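PDB 7ANV: ancestral D-type dye decolorizing peroxidase from Geotrichum candidum, which probably uses hydrogen peroxide to oxidise dyes and other bulky substrates through a bound haem, as expected of a fungal dye-decolorizing peroxidase. Local coordinates for residues V258-K263 and P461-V466; A110-L115 and P129-A134; S283-A288 and T303-D308; A106-D111 and F248-K253. One frame throughout, in Å; residues are numbered along the deposited sequence.

Interaction 1: residues V258-K263 and P461-V466; sequences VPEFNK and PTELFV
Glu260 is the first residue of helix 258-263 to meet Glu463 and Phe465. Its CB points at the other segment, and CG, anti to the carbonyl carbon (chi1 -69°), is brought toward the carboxylate of Glu463: Glu260 CG lies 3.6 Å from Glu463 OE1. The two carboxylate planes stand almost perpendicular, and Glu260 OE2 remains 4.5 Å from Glu463 OE2, a proximity of like charges that probably costs some energy. Glu260 OE1 is hydrogen-bonded to Thr386 OG1, which probably helps to hold the carboxylate in place. One residue on, Phe261 supplies the aromatic half of the contact. With CG anti to the backbone N (chi1 180°), its ring brings the CD1 edge over one face of Phe465, 3.8 Å from Phe465 CD2. Centroids 5.2 Å apart and planes at 85° define a T-shaped pair. The haem-binding ferredoxin-like half of the peroxidase provides the setting: helix 258-267 follows strand 247-256, and the loop carrying Phe465 runs straight into strand 466-476, its antiparallel neighbour in the sheet. The Phe465 ring also lies against the helix backbone, CD1 being 3.7 Å from Phe261 CA. Were Phe465 replaced by an alanine, a gap would probably open beside the helix and the Phe261 edge would lose the face it meets. Phe261 stacks in turn with Phe195, and its side chain is about 8 Å from the haem.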
loop_
_atom_site.group_PDB
_atom_site.type_symbol
_atom_site.label_atom_id
_atom_site.label_comp_id
_atom_site.label_asym_id
_atom_site.label_seq_id
_atom_site.Cartn_x
_atom_site.Cartn_y
_atom_site.Cartn_z
ATOM N N VAL A 258 5.581 7.508 15.485
ATOM C CA VAL A 258 6.864 8.017 14.940
ATOM C C VAL A 258 7.883 8.226 16.057
ATOM O O VAL A 258 9.001 7.686 16.002
ATOM C CB VAL A 258 6.617 9.235 14.030
ATOM C CG1 VAL A 258 7.913 9.808 13.494
ATOM C CG2 VAL A 258 5.721 8.813 12.869
ATOM N N PRO A 259 7.554 8.914 17.161
ATOM C CA PRO A 259 8.539 9.073 18.232
ATOM C C PRO A 259 8.974 7.723 18.819
ATOM O O PRO A 259 10.167 7.576 19.151
ATOM C CB PRO A 259 7.792 9.917 19.283
ATOM C CG PRO A 259 6.713 10.584 18.511
ATOM C CD PRO A 259 6.298 9.623 17.420
ATOM N N GLU A 260 8.035 6.772 18.879
ATOM C CA GLU A 260 8.292 5.396 19.393
ATOM C C GLU A 260 9.257 4.663 18.447
ATOM O O GLU A 260 10.226 4.049 18.921
ATOM C CB GLU A 260 6.961 4.676 19.613
ATOM C CG GLU A 260 6.152 5.244 20.749
ATOM C CD GLU A 260 5.241 6.412 20.428
ATOM O OE1 GLU A 260 5.285 6.938 19.269
ATOM O OE2 GLU A 260 4.409 6.731 21.296
ATOM N N PHE A 261 9.054 4.766 17.137
ATOM C CA PHE A 261 9.989 4.196 16.138
ATOM C C PHE A 261 11.377 4.815 16.344
ATOM O O PHE A 261 12.429 4.114 16.390
ATOM C CB PHE A 261 9.419 4.440 14.740
ATOM C CG PHE A 261 10.276 3.909 13.632
ATOM C CD1 PHE A 261 10.195 2.581 13.263
ATOM C CD2 PHE A 261 11.121 4.738 12.932
ATOM C CE1 PHE A 261 10.993 2.092 12.246
ATOM C CE2 PHE A 261 11.901 4.252 11.902
ATOM C CZ PHE A 261 11.819 2.933 11.548
ATOM N N ASN A 262 11.406 6.142 16.446
ATOM C CA ASN A 262 12.682 6.886 16.587
ATOM C C ASN A 262 13.386 6.450 17.875
ATOM O O ASN A 262 14.615 6.314 17.864
ATOM C CB ASN A 262 12.439 8.392 16.501
ATOM C CG ASN A 262 12.267 8.827 15.066
ATOM O OD1 ASN A 262 12.877 8.226 14.172
ATOM N ND2 ASN A 262 11.483 9.867 14.858
ATOM N N LYS A 263 12.632 6.280 18.958
ATOM C CA LYS A 263 13.191 5.862 20.265
ATOM C C LYS A 263 13.850 4.495 20.104
ATOM O O LYS A 263 14.939 4.293 20.633
ATOM C CB LYS A 263 12.071 5.801 21.299
ATOM C CG LYS A 263 12.481 5.432 22.708
ATOM C CD LYS A 263 11.249 5.440 23.634
ATOM C CE LYS A 263 11.566 5.315 25.108
ATOM N NZ LYS A 263 11.845 3.911 25.483
ATOM N N PRO A 461 9.797 -3.871 20.042
ATOM C CA PRO A 461 8.953 -3.502 21.176
ATOM C C PRO A 461 7.612 -4.243 21.142
ATOM O O PRO A 461 7.129 -4.504 20.094
ATOM C CB PRO A 461 8.701 -2.003 20.998
ATOM C CG PRO A 461 9.839 -1.525 20.103
ATOM C CD PRO A 461 10.196 -2.716 19.231
ATOM N N THR A 462 7.036 -4.503 22.321
ATOM C CA THR A 462 5.668 -5.046 22.486
ATOM C C THR A 462 4.686 -4.121 21.777
ATOM O O THR A 462 3.813 -4.610 21.087
ATOM C CB THR A 462 5.296 -5.141 23.973
ATOM O OG1 THR A 462 6.450 -5.648 24.647
ATOM C CG2 THR A 462 4.081 -6.004 24.196
ATOM N N GLU A 463 4.863 -2.811 21.940
ATOM C CA GLU A 463 4.006 -1.782 21.279
ATOM C C GLU A 463 4.412 -1.732 19.797
ATOM O O GLU A 463 5.586 -1.440 19.510
ATOM C CB GLU A 463 4.191 -0.431 21.973
ATOM C CG GLU A 463 3.325 0.702 21.438
ATOM C CD GLU A 463 3.591 2.044 22.118
ATOM O OE1 GLU A 463 4.776 2.342 22.381
ATOM O OE2 GLU A 463 2.631 2.767 22.421
ATOM N N LEU A 464 3.504 -2.046 18.886
ATOM C CA LEU A 464 3.838 -2.000 17.442
ATOM C C LEU A 464 4.211 -0.570 17.040
ATOM O O LEU A 464 3.674 0.368 17.615
ATOM C CB LEU A 464 2.626 -2.435 16.615
ATOM C CG LEU A 464 2.089 -3.814 16.928
ATOM C CD1 LEU A 464 0.851 -4.075 16.099
ATOM C CD2 LEU A 464 3.153 -4.881 16.703
ATOM N N PHE A 465 4.956 -0.422 15.958
ATOM C CA PHE A 465 5.224 0.902 15.350
ATOM C C PHE A 465 4.077 1.309 14.443
ATOM O O PHE A 465 3.945 2.479 14.175
ATOM C CB PHE A 465 6.468 0.864 14.476
ATOM C CG PHE A 465 7.695 0.452 15.232
ATOM C CD1 PHE A 465 8.027 1.087 16.415
ATOM C CD2 PHE A 465 8.547 -0.515 14.698
ATOM C CE1 PHE A 465 9.159 0.691 17.118
ATOM C CE2 PHE A 465 9.699 -0.864 15.376
ATOM C CZ PHE A 465 9.973 -0.286 16.604
ATOM N N VAL A 466 3.406 0.326 13.868
ATOM C CA VAL A 466 2.277 0.507 12.917
ATOM C C VAL A 466 1.069 -0.202 13.510
ATOM O O VAL A 466 1.178 -1.399 13.863
ATOM C CB VAL A 466 2.637 -0.002 11.514
ATOM C CG1 VAL A 466 1.426 0.046 10.621
ATOM C CG2 VAL A 466 3.790 0.809 10.948
#

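Interaction 2: residues A110-L115 and P129-A134; sequences ADAQNL and PDWDPA
Ala112 meets Pro129 and Trp131 through one methyl group, and nearly all of the close packing depends on it. Its CB points from the helix into the angle between the two rings, 3.7 Å from Trp131 CZ2 and 3.8 Å from Pro129 CB. The proline and the indole also pack on each other: Pro129 CG sits 3.6 Å above the plane of the Trp131 ring, offset toward its rim, so the methyl meets two groups already in contact. Trp131 reaches this position with CG anti to its carbonyl carbon (chi1 -79°), and the indole NE1 is hydrogen-bonded to Asp117 OD2, which should help to fix the ring's rotation. All three touching residues are buried. Their backbones still stay apart, the closest CA atoms, those of Ala112 and Pro129, being 6.4 Å from each other.

Both segments belong to the DyP alpha+beta barrel family region, where the contact joins helix 108-115 to the loop leading into helix 133-137. That loop turns at Asp130, the centre of an inverse gamma turn, with a weak backbone bond from Trp131 N to Pro129 O.

The solvent side differs sharply. Gln113 and Asn114 are exposed on the helix, and Pro133 is exposed in the other segment, well away from 110-115. No hydrogen bond crosses between the segments; the polar ends lead elsewhere, Asp111 OD1 to Lys410 and Asp132 OD2 to Lys253.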
loop_
_atom_site.group_PDB
_atom_site.type_symbol
_atom_site.label_atom_id
_atom_site.label_comp_id
_atom_site.label_asym_id
_atom_site.label_seq_id
_atom_site.Cartn_x
_atom_site.Cartn_y
_atom_site.Cartn_z
ATOM N N ALA A 110 -13.519 -9.753 8.558
ATOM C CA ALA A 110 -13.423 -11.214 8.694
ATOM C C ALA A 110 -11.950 -11.679 8.605
ATOM O O ALA A 110 -11.619 -12.781 9.099
ATOM C CB ALA A 110 -14.281 -11.848 7.625
ATOM N N ASP A 111 -11.097 -10.923 7.925
ATOM C CA ASP A 111 -9.685 -11.309 7.684
ATOM C C ASP A 111 -8.775 -10.707 8.765
ATOM O O ASP A 111 -7.581 -11.099 8.849
ATOM C CB ASP A 111 -9.244 -10.798 6.313
ATOM C CG ASP A 111 -8.028 -11.474 5.710
ATOM O OD1 ASP A 111 -7.767 -12.686 6.007
ATOM O OD2 ASP A 111 -7.389 -10.812 4.907
ATOM N N ALA A 112 -9.265 -9.792 9.589
ATOM C CA ALA A 112 -8.389 -9.060 10.543
ATOM C C ALA A 112 -7.564 -10.011 11.423
ATOM O O ALA A 112 -6.383 -9.725 11.676
ATOM C CB ALA A 112 -9.200 -8.123 11.389
ATOM N N GLN A 113 -8.178 -11.068 11.955
ATOM C CA GLN A 113 -7.466 -11.962 12.894
ATOM C C GLN A 113 -6.248 -12.554 12.172
ATOM O O GLN A 113 -5.156 -12.505 12.707
ATOM C CB GLN A 113 -8.382 -13.058 13.445
ATOM C CG GLN A 113 -7.678 -13.957 14.459
ATOM C CD GLN A 113 -8.631 -14.761 15.318
ATOM O OE1 GLN A 113 -9.740 -15.084 14.913
ATOM N NE2 GLN A 113 -8.215 -15.043 16.532
ATOM N N ASN A 114 -6.438 -13.060 10.960
ATOM C CA ASN A 114 -5.387 -13.769 10.193
ATOM C C ASN A 114 -4.352 -12.759 9.693
ATOM O O ASN A 114 -3.178 -13.136 9.573
ATOM C CB ASN A 114 -6.011 -14.624 9.094
ATOM C CG ASN A 114 -6.457 -15.990 9.578
ATOM O OD1 ASN A 114 -5.985 -16.488 10.594
ATOM N ND2 ASN A 114 -7.390 -16.600 8.875
ATOM N N LEU A 115 -4.741 -11.509 9.440
ATOM C CA LEU A 115 -3.782 -10.451 9.065
ATOM C C LEU A 115 -2.876 -10.178 10.266
ATOM O O LEU A 115 -1.831 -9.557 10.057
ATOM C CB LEU A 115 -4.502 -9.175 8.633
ATOM C CG LEU A 115 -5.254 -9.253 7.315
ATOM C CD1 LEU A 115 -6.165 -8.026 7.158
ATOM C CD2 LEU A 115 -4.279 -9.379 6.161
ATOM N N PRO A 129 -11.376 -6.929 16.024
ATOM C CA PRO A 129 -10.119 -6.192 15.943
ATOM C C PRO A 129 -10.266 -4.833 16.612
ATOM O O PRO A 129 -11.390 -4.335 16.642
ATOM C CB PRO A 129 -9.900 -6.023 14.450
ATOM C CG PRO A 129 -11.300 -6.003 13.877
ATOM C CD PRO A 129 -12.049 -7.017 14.722
ATOM N N ASP A 130 -9.156 -4.238 17.041
ATOM C CA ASP A 130 -9.157 -2.896 17.685
ATOM C C ASP A 130 -9.215 -1.806 16.603
ATOM O O ASP A 130 -8.355 -0.891 16.610
ATOM C CB ASP A 130 -7.935 -2.698 18.583
ATOM C CG ASP A 130 -7.877 -3.649 19.759
ATOM O OD1 ASP A 130 -8.946 -4.192 20.144
ATOM O OD2 ASP A 130 -6.755 -3.850 20.273
ATOM N N TRP A 131 -10.210 -1.871 15.722
ATOM C CA TRP A 131 -10.372 -0.929 14.581
ATOM C C TRP A 131 -11.107 0.350 14.997
ATOM O O TRP A 131 -11.793 0.334 16.065
ATOM C CB TRP A 131 -11.141 -1.641 13.484
ATOM C CG TRP A 131 -10.314 -2.576 12.669
ATOM C CD1 TRP A 131 -9.020 -2.966 12.887
ATOM C CD2 TRP A 131 -10.739 -3.234 11.468
ATOM N NE1 TRP A 131 -8.635 -3.855 11.928
ATOM C CE2 TRP A 131 -9.652 -4.016 11.033
ATOM C CE3 TRP A 131 -11.917 -3.234 10.719
ATOM C CZ2 TRP A 131 -9.715 -4.764 9.863
ATOM C CZ3 TRP A 131 -11.985 -3.982 9.571
ATOM C CH2 TRP A 131 -10.897 -4.743 9.162
ATOM N N ASP A 132 -11.031 1.408 14.179
ATOM C CA ASP A 132 -11.918 2.588 14.335
ATOM C C ASP A 132 -13.348 2.075 14.162
ATOM O O ASP A 132 -13.591 1.209 13.313
ATOM C CB ASP A 132 -11.606 3.733 13.357
ATOM C CG ASP A 132 -10.223 4.355 13.535
ATOM O OD1 ASP A 132 -9.648 4.194 14.635
ATOM O OD2 ASP A 132 -9.753 5.025 12.598
ATOM N N PRO A 133 -14.317 2.617 14.930
ATOM C CA PRO A 133 -15.718 2.190 14.859
ATOM C C PRO A 133 -16.302 2.086 13.440
ATOM O O PRO A 133 -16.970 1.129 13.163
ATOM C CB PRO A 133 -16.462 3.273 15.653
ATOM C CG PRO A 133 -15.435 3.752 16.653
ATOM C CD PRO A 133 -14.099 3.658 15.941
ATOM N N ALA A 134 -15.996 3.041 12.552
ATOM C CA ALA A 134 -16.586 3.120 11.196
ATOM C C ALA A 134 -16.238 1.861 10.399
ATOM O O ALA A 134 -17.068 1.410 9.632
ATOM C CB ALA A 134 -16.136 4.386 10.495
#

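Interaction 3: residues S283-A288 and T303-D308; sequences SELLGA and TPLQDD
Thr303 OG1 donates to Gln306 O over 2.7 Å, the shortest polar bond here, and it closes the turn that presents Pro304 and Leu305 to Leu285. The donor stands 30° out of the carbonyl plane, with a C=O...donor angle of 145°. No hydrogen bond crosses the contact; leucine methyls meet a carbonyl oxygen and another leucine methyl. Leu285 leaves its helix with CG anti to the backbone N (chi1 176°), sending both methyls to the loop: CD1 rests 3.5 Å from Pro304 O, and CD2 comes 4.0 Å from Leu305 CD2. Leu305 gets there differently, since its CB points away from the helix and the end of its chain returns to meet Leu285. The Leu285 side is buried, whereas Leu305 is exposed.

Beyond this meeting the loop is held by bonds of its own. Asp307 OD1 is hydrogen-bonded to Ser296 OG, while Thr303 O accepts from Trp294 NE1. At the end of the loop Asp308 OD1 bonds to Leu311 N, a side-chain N-cap for helix 309-312. What results is helix-to-loop packing, in which a chain leaving helix 279-291 folds back to lay two residues against it before the next helix is capped.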
loop_
_atom_site.group_PDB
_atom_site.type_symbol
_atom_site.label_atom_id
_atom_site.label_comp_id
_atom_site.label_asym_id
_atom_site.label_seq_id
_atom_site.Cartn_x
_atom_site.Cartn_y
_atom_site.Cartn_z
ATOM N N SER A 283 22.239 4.264 14.649
ATOM C CA SER A 283 20.748 4.307 14.683
ATOM C C SER A 283 20.206 4.521 13.267
ATOM O O SER A 283 19.214 3.848 12.895
ATOM C CB SER A 283 20.292 5.356 15.663
ATOM O OG SER A 283 20.640 4.959 17.000
ATOM N N GLU A 284 20.864 5.384 12.486
ATOM C CA GLU A 284 20.481 5.677 11.095
ATOM C C GLU A 284 20.625 4.399 10.263
ATOM O O GLU A 284 19.705 4.075 9.483
ATOM C CB GLU A 284 21.378 6.778 10.536
ATOM C CG GLU A 284 20.967 7.253 9.153
ATOM C CD GLU A 284 22.019 8.122 8.484
ATOM O OE1 GLU A 284 23.205 8.045 8.893
ATOM O OE2 GLU A 284 21.643 8.872 7.549
ATOM N N LEU A 285 21.763 3.723 10.400
ATOM C CA LEU A 285 22.034 2.456 9.676
ATOM C C LEU A 285 20.971 1.426 10.075
ATOM O O LEU A 285 20.451 0.715 9.192
ATOM C CB LEU A 285 23.454 1.964 9.998
ATOM C CG LEU A 285 23.816 0.604 9.384
ATOM C CD1 LEU A 285 23.747 0.633 7.845
ATOM C CD2 LEU A 285 25.208 0.156 9.810
ATOM N N LEU A 286 20.647 1.303 11.362
ATOM C CA LEU A 286 19.571 0.353 11.747
ATOM C C LEU A 286 18.261 0.690 11.013
ATOM O O LEU A 286 17.589 -0.225 10.442
ATOM C CB LEU A 286 19.398 0.346 13.268
ATOM C CG LEU A 286 18.235 -0.523 13.740
ATOM C CD1 LEU A 286 18.479 -1.979 13.391
ATOM C CD2 LEU A 286 18.010 -0.362 15.221
ATOM N N GLY A 287 17.861 1.958 10.983
ATOM C CA GLY A 287 16.649 2.365 10.246
ATOM C C GLY A 287 16.707 1.872 8.821
ATOM O O GLY A 287 15.720 1.321 8.331
ATOM N N ALA A 288 17.822 2.117 8.129
ATOM C CA ALA A 288 17.946 1.696 6.705
ATOM C C ALA A 288 17.818 0.184 6.595
ATOM O O ALA A 288 17.258 -0.320 5.601
ATOM C CB ALA A 288 19.252 2.175 6.110
ATOM N N THR A 303 24.013 0.158 -1.681
ATOM C CA THR A 303 24.904 0.995 -0.836
ATOM C C THR A 303 24.653 0.649 0.619
ATOM O O THR A 303 23.843 1.285 1.268
ATOM C CB THR A 303 24.802 2.478 -1.194
ATOM O OG1 THR A 303 25.762 3.212 -0.407
ATOM C CG2 THR A 303 23.411 3.053 -1.097
ATOM N N PRO A 304 25.264 -0.449 1.118
ATOM C CA PRO A 304 24.807 -1.037 2.378
ATOM C C PRO A 304 25.191 -0.230 3.624
ATOM O O PRO A 304 24.447 -0.241 4.571
ATOM C CB PRO A 304 25.430 -2.434 2.423
ATOM C CG PRO A 304 26.551 -2.360 1.401
ATOM C CD PRO A 304 26.115 -1.365 0.343
ATOM N N LEU A 305 26.286 0.520 3.572
ATOM C CA LEU A 305 26.846 1.099 4.820
ATOM C C LEU A 305 26.929 2.628 4.789
ATOM O O LEU A 305 27.379 3.220 5.787
ATOM C CB LEU A 305 28.203 0.426 5.071
ATOM C CG LEU A 305 28.109 -1.053 5.437
ATOM C CD1 LEU A 305 29.467 -1.645 5.762
ATOM C CD2 LEU A 305 27.167 -1.307 6.598
ATOM N N GLN A 306 26.413 3.278 3.753
ATOM C CA GLN A 306 26.340 4.746 3.677
ATOM C C GLN A 306 25.152 5.101 2.776
ATOM O O GLN A 306 24.864 4.350 1.847
ATOM C CB GLN A 306 27.623 5.382 3.096
ATOM C CG GLN A 306 28.028 4.877 1.720
ATOM C CD GLN A 306 29.465 5.208 1.348
ATOM O OE1 GLN A 306 30.089 6.072 1.941
ATOM N NE2 GLN A 306 30.031 4.484 0.394
ATOM N N ASP A 307 24.552 6.243 3.019
ATOM C CA ASP A 307 23.527 6.772 2.082
ATOM C C ASP A 307 24.233 7.133 0.770
ATOM O O ASP A 307 25.470 7.337 0.783
ATOM C CB ASP A 307 22.848 7.970 2.738
ATOM C CG ASP A 307 21.609 8.454 2.038
ATOM O OD1 ASP A 307 21.144 7.767 1.094
ATOM O OD2 ASP A 307 21.080 9.460 2.518
ATOM N N ASP A 308 23.480 7.300 -0.311
ATOM C CA ASP A 308 23.980 7.824 -1.604
ATOM C C ASP A 308 22.832 8.612 -2.191
ATOM O O ASP A 308 21.951 8.078 -2.871
ATOM C CB ASP A 308 24.513 6.715 -2.511
ATOM C CG ASP A 308 25.115 7.179 -3.836
ATOM O OD1 ASP A 308 24.819 8.280 -4.263
ATOM O OD2 ASP A 308 25.829 6.378 -4.431
#

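Interaction 4: residues A106-D111 and F248-K253; sequences AGQLAD and FLVFRK
Gln108 spans from its helix to Phe251 and Arg252 on strand 248-253, and its side-chain amide is used at both ends. NE2 donates to Phe251 O at 3.0 Å, with an N-H...O angle of 166° and the carbonyl oxygen close to the amide plane. OE1 accepts from Arg252 NH1 at 3.1 Å and is equally straight (166°), but here the donor stands above the carbonyl plane, 54° out of it. From the arginine's side OE1 lies at the guanidinium edge, near its plane. The extended Gln108 chain reaches the strand, while Arg252 bends at chi2 and chi3, so that its side chain crosses that of Gln108 obliquely, Arg252 CD lying 3.2 Å from Gln108 OE1. The strongest partner of the guanidinium is Asp117, whose OD1 makes a salt bridge with Arg252 NH2. At the helix start Gln108 N bonds to Glu472 OE2. A leucine at Gln108 would probably leave Phe251 O without this donor and the guanidinium freer to turn. All touching residues are buried, and the Arg252 side chain is about 6 Å from the haem. The chemistry implies that the neutral amide and the Asp117 carboxylate probably help to orient a buried cationic group near the cofactor.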
loop_
_atom_site.group_PDB
_atom_site.type_symbol
_atom_site.label_atom_id
_atom_site.label_comp_id
_atom_site.label_asym_id
_atom_site.label_seq_id
_atom_site.Cartn_x
_atom_site.Cartn_y
_atom_site.Cartn_z
ATOM N N ALA A 106 -15.740 -11.977 1.657
ATOM C CA ALA A 106 -15.826 -12.093 3.126
ATOM C C ALA A 106 -15.657 -10.717 3.798
ATOM O O ALA A 106 -16.221 -10.539 4.919
ATOM C CB ALA A 106 -14.816 -13.112 3.624
ATOM N N GLY A 107 -14.963 -9.781 3.158
ATOM C CA GLY A 107 -14.698 -8.440 3.701
ATOM C C GLY A 107 -13.466 -8.451 4.580
ATOM O O GLY A 107 -13.079 -9.541 5.086
ATOM N N GLN A 108 -12.844 -7.306 4.777
ATOM C CA GLN A 108 -11.571 -7.262 5.542
ATOM C C GLN A 108 -11.775 -7.553 7.034
ATOM O O GLN A 108 -10.842 -8.092 7.677
ATOM C CB GLN A 108 -10.897 -5.910 5.363
ATOM C CG GLN A 108 -9.429 -5.936 5.781
ATOM C CD GLN A 108 -8.794 -4.574 5.675
ATOM O OE1 GLN A 108 -8.494 -3.897 6.661
ATOM N NE2 GLN A 108 -8.642 -4.125 4.447
ATOM N N LEU A 109 -12.926 -7.182 7.625
ATOM C CA LEU A 109 -13.128 -7.393 9.072
ATOM C C LEU A 109 -12.952 -8.873 9.386
ATOM O O LEU A 109 -12.253 -9.168 10.360
ATOM C CB LEU A 109 -14.506 -6.878 9.496
ATOM C CG LEU A 109 -14.884 -7.096 10.963
ATOM C CD1 LEU A 109 -13.872 -6.498 11.898
ATOM C CD2 LEU A 109 -16.224 -6.466 11.264
ATOM N N ALA A 110 -13.519 -9.753 8.558
ATOM C CA ALA A 110 -13.423 -11.214 8.694
ATOM C C ALA A 110 -11.950 -11.679 8.605
ATOM O O ALA A 110 -11.619 -12.781 9.099
ATOM C CB ALA A 110 -14.281 -11.848 7.625
ATOM N N ASP A 111 -11.097 -10.923 7.925
ATOM C CA ASP A 111 -9.685 -11.309 7.684
ATOM C C ASP A 111 -8.775 -10.707 8.765
ATOM O O ASP A 111 -7.581 -11.099 8.849
ATOM C CB ASP A 111 -9.244 -10.798 6.313
ATOM C CG ASP A 111 -8.028 -11.474 5.710
ATOM O OD1 ASP A 111 -7.767 -12.686 6.007
ATOM O OD2 ASP A 111 -7.389 -10.812 4.907
ATOM N N PHE A 248 -8.961 -4.948 -7.814
ATOM C CA PHE A 248 -9.319 -4.927 -6.377
ATOM C C PHE A 248 -8.442 -3.905 -5.649
ATOM O O PHE A 248 -7.198 -3.906 -5.805
ATOM C CB PHE A 248 -9.190 -6.318 -5.765
ATOM C CG PHE A 248 -10.194 -7.272 -6.333
ATOM C CD1 PHE A 248 -11.458 -7.324 -5.779
ATOM C CD2 PHE A 248 -9.868 -8.115 -7.387
ATOM C CE1 PHE A 248 -12.430 -8.165 -6.317
ATOM C CE2 PHE A 248 -10.836 -8.960 -7.908
ATOM C CZ PHE A 248 -12.089 -9.020 -7.342
ATOM N N LEU A 249 -9.127 -3.025 -4.923
ATOM C CA LEU A 249 -8.555 -1.945 -4.119
ATOM C C LEU A 249 -8.558 -2.413 -2.671
ATOM O O LEU A 249 -9.620 -2.498 -2.076
ATOM C CB LEU A 249 -9.440 -0.714 -4.303
ATOM C CG LEU A 249 -8.924 0.638 -3.795
ATOM C CD1 LEU A 249 -9.803 1.766 -4.300
ATOM C CD2 LEU A 249 -8.778 0.729 -2.287
ATOM N N VAL A 250 -7.389 -2.612 -2.104
ATOM C CA VAL A 250 -7.230 -2.859 -0.648
ATOM C C VAL A 250 -6.965 -1.521 0.027
ATOM O O VAL A 250 -5.965 -0.877 -0.311
ATOM C CB VAL A 250 -6.084 -3.842 -0.365
ATOM C CG1 VAL A 250 -5.853 -3.929 1.137
ATOM C CG2 VAL A 250 -6.332 -5.205 -1.011
ATOM N N PHE A 251 -7.793 -1.181 1.007
ATOM C CA PHE A 251 -7.597 0.004 1.860
ATOM C C PHE A 251 -7.242 -0.437 3.282
ATOM O O PHE A 251 -7.985 -1.207 3.852
ATOM C CB PHE A 251 -8.823 0.918 1.807
ATOM C CG PHE A 251 -8.601 2.221 2.534
ATOM C CD1 PHE A 251 -8.779 2.291 3.911
ATOM C CD2 PHE A 251 -8.244 3.380 1.846
ATOM C CE1 PHE A 251 -8.532 3.480 4.594
ATOM C CE2 PHE A 251 -7.978 4.566 2.529
ATOM C CZ PHE A 251 -8.136 4.610 3.891
ATOM N N ARG A 252 -6.170 0.108 3.839
ATOM C CA ARG A 252 -5.836 -0.039 5.259
ATOM C C ARG A 252 -5.426 1.311 5.842
ATOM O O ARG A 252 -4.532 1.958 5.307
ATOM C CB ARG A 252 -4.653 -0.997 5.458
ATOM C CG ARG A 252 -4.827 -2.366 4.849
ATOM C CD ARG A 252 -5.438 -3.337 5.811
ATOM N NE ARG A 252 -4.487 -3.767 6.825
ATOM C CZ ARG A 252 -4.788 -4.352 7.990
ATOM N NH1 ARG A 252 -6.043 -4.482 8.411
ATOM N NH2 ARG A 252 -3.796 -4.797 8.753
ATOM N N LYS A 253 -6.092 1.705 6.908
ATOM C CA LYS A 253 -5.654 2.853 7.723
ATOM C C LYS A 253 -4.615 2.350 8.722
ATOM O O LYS A 253 -4.967 1.543 9.610
ATOM C CB LYS A 253 -6.839 3.527 8.413
ATOM C CG LYS A 253 -6.412 4.732 9.220
ATOM C CD LYS A 253 -7.511 5.389 10.039
ATOM C CE LYS A 253 -6.873 6.406 10.960
ATOM N NZ LYS A 253 -7.841 7.065 11.869
#

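Interactions 2 and 4 form one continuous region: their centres are 9 Å apart, both start from the same stretch of chain and use helix 108-115, and the indole of Trp131 packs on Gln108 and Leu109. Interaction 4 ties this helix to strand 247-256. Interaction 1 begins just after that strand, on helix 258-267, and its second segment enters strand 466-476 of the same antiparallel sheet. Interaction 3, on helix 279-291, falls between the two segments of interaction 1, its centre about 19 Å from that of interaction 1 and about 34 Å from that of interaction 4, across the chain's centre. Interactions 1, 2 and 4 lie nearer the haem, Val466 of interaction 1 touching it, while 3 is peripheral packing.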